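Local atomic coordinates of PelD (PDB entry 4EU0), a protein that binds the second messenger cyclic di-GMP and is involved in pellicle formation in Pseudomonas aeruginosa. Residues 139-144 with 179-184. Numbering follows the deposited sequence.
Sequences LAILAG and RDHGLP
Ile-141, on a middle turn of helix 133-150, faces His-181, the last residue of helix 162-181, with 7.6 Å between their CA atoms; the chain then turns through Gly-182, at positive phi (63°), into the extended Leu-183 and Pro-184. Ile-141 buries the largest share of surface. Its CG1 lies over the centre of the His-181 imidazole, 3.6 Å from the ring centroid and 12° off the ring normal, a CH-pi contact. The opposite face of the ring takes CB of Asp-180, displaced toward the rim, so the imidazole is sandwiched between aliphatic carbons. Alongside the His-181 CB, Ile-141 CD1 and Leu-183 CD1 meet tip to tip at 3.7 Å, while the CG2 branch, anti to the backbone N, touches the same leucine methyl at 3.8 Å. Here helix 133-150, within the GAF domain, meets the end of helix 162-181, in the degenerate GGDEF part, just ahead of strand 185-192. Leu-3 of helix 2-16 also packs on Ile-141, and Leu-233 on Leu-183; the cyclic di-GMP bound to the chain is about 13 Å from the Leu-183 side chain. Ala-140 CB approaches His-181 CE1 obliquely at 4.0 Å. The polar link is a water in the imidazole plane, hydrogen bonded to His-181 NE2 (2.9 Å from its O); this water donates a weak bond to Ala-140 O.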
# COMPACT_ATOMS: atom_id res chain seq x y z
N LEU A 139 12.72 -6.03 1.81
CA LEU A 139 12.91 -4.97 2.81
C LEU A 139 12.40 -3.62 2.32
O LEU A 139 11.70 -2.88 3.05
CB LEU A 139 14.40 -4.86 3.16
CG LEU A 139 14.98 -5.36 4.49
CD1 LEU A 139 14.10 -6.34 5.24
CD2 LEU A 139 16.38 -5.90 4.29
N ALA A 140 12.72 -3.30 1.06
CA ALA A 140 12.28 -2.05 0.45
C ALA A 140 10.76 -2.01 0.29
O ALA A 140 10.13 -0.99 0.58
CB ALA A 140 12.98 -1.84 -0.89
N ILE A 141 10.18 -3.13 -0.13
CA ILE A 141 8.72 -3.23 -0.28
C ILE A 141 8.03 -2.99 1.05
O ILE A 141 7.12 -2.18 1.15
CB ILE A 141 8.27 -4.60 -0.85
CG1 ILE A 141 8.80 -4.77 -2.28
CG2 ILE A 141 6.72 -4.75 -0.74
CD1 ILE A 141 8.75 -6.20 -2.79
N LEU A 142 8.49 -3.68 2.08
CA LEU A 142 7.90 -3.55 3.40
C LEU A 142 8.07 -2.12 3.96
O LEU A 142 7.12 -1.56 4.49
CB LEU A 142 8.49 -4.60 4.36
CG LEU A 142 7.97 -4.78 5.78
CD1 LEU A 142 6.49 -5.15 5.84
CD2 LEU A 142 8.82 -5.84 6.49
N ALA A 143 9.26 -1.55 3.81
CA ALA A 143 9.54 -0.20 4.32
C ALA A 143 8.57 0.84 3.73
O ALA A 143 8.08 1.72 4.45
CB ALA A 143 10.99 0.19 4.07
N GLY A 144 8.31 0.74 2.42
CA GLY A 144 7.43 1.69 1.74
C GLY A 144 6.01 1.59 2.26
O GLY A 144 5.36 2.60 2.55
N ARG A 179 5.81 -0.77 -10.68
CA ARG A 179 6.91 -0.18 -11.45
C ARG A 179 8.27 -0.63 -10.93
O ARG A 179 9.14 -1.03 -11.70
CB ARG A 179 6.83 1.34 -11.45
CG ARG A 179 7.84 2.00 -12.41
CD ARG A 179 7.97 3.49 -12.16
NE ARG A 179 8.52 3.78 -10.83
CZ ARG A 179 8.64 5.00 -10.32
NH1 ARG A 179 8.24 6.05 -11.03
NH2 ARG A 179 9.16 5.17 -9.11
N ASP A 180 8.42 -0.57 -9.61
CA ASP A 180 9.72 -0.78 -8.98
C ASP A 180 10.01 -2.22 -8.59
O ASP A 180 11.18 -2.63 -8.52
CB ASP A 180 9.87 0.15 -7.78
CG ASP A 180 9.83 1.62 -8.16
OD1 ASP A 180 10.02 1.94 -9.36
OD2 ASP A 180 9.62 2.45 -7.27
N HIS A 181 8.96 -3.00 -8.34
CA HIS A 181 9.12 -4.35 -7.79
C HIS A 181 8.36 -5.43 -8.56
O HIS A 181 8.41 -6.61 -8.19
CB HIS A 181 8.75 -4.37 -6.30
CG HIS A 181 9.48 -3.36 -5.48
ND1 HIS A 181 10.82 -3.48 -5.19
CD2 HIS A 181 9.06 -2.22 -4.89
CE1 HIS A 181 11.20 -2.44 -4.46
NE2 HIS A 181 10.15 -1.66 -4.26
N GLY A 182 7.65 -5.03 -9.61
CA GLY A 182 6.89 -5.96 -10.44
C GLY A 182 5.77 -6.67 -9.69
O GLY A 182 5.36 -7.76 -10.08
N LEU A 183 5.28 -6.04 -8.62
CA LEU A 183 4.23 -6.65 -7.80
C LEU A 183 2.87 -6.44 -8.43
O LEU A 183 2.60 -5.37 -8.96
CB LEU A 183 4.24 -6.08 -6.37
CG LEU A 183 5.51 -6.36 -5.56
CD1 LEU A 183 5.32 -5.84 -4.14
CD2 LEU A 183 5.87 -7.83 -5.54
N PRO A 184 2.01 -7.48 -8.39
CA PRO A 184 0.70 -7.38 -9.03
C PRO A 184 -0.36 -6.67 -8.20
O PRO A 184 -0.33 -6.71 -6.97
CB PRO A 184 0.31 -8.86 -9.25
CG PRO A 184 0.97 -9.58 -8.11
CD PRO A 184 2.26 -8.83 -7.85
O HOH W 1 9.87 0.58 -2.48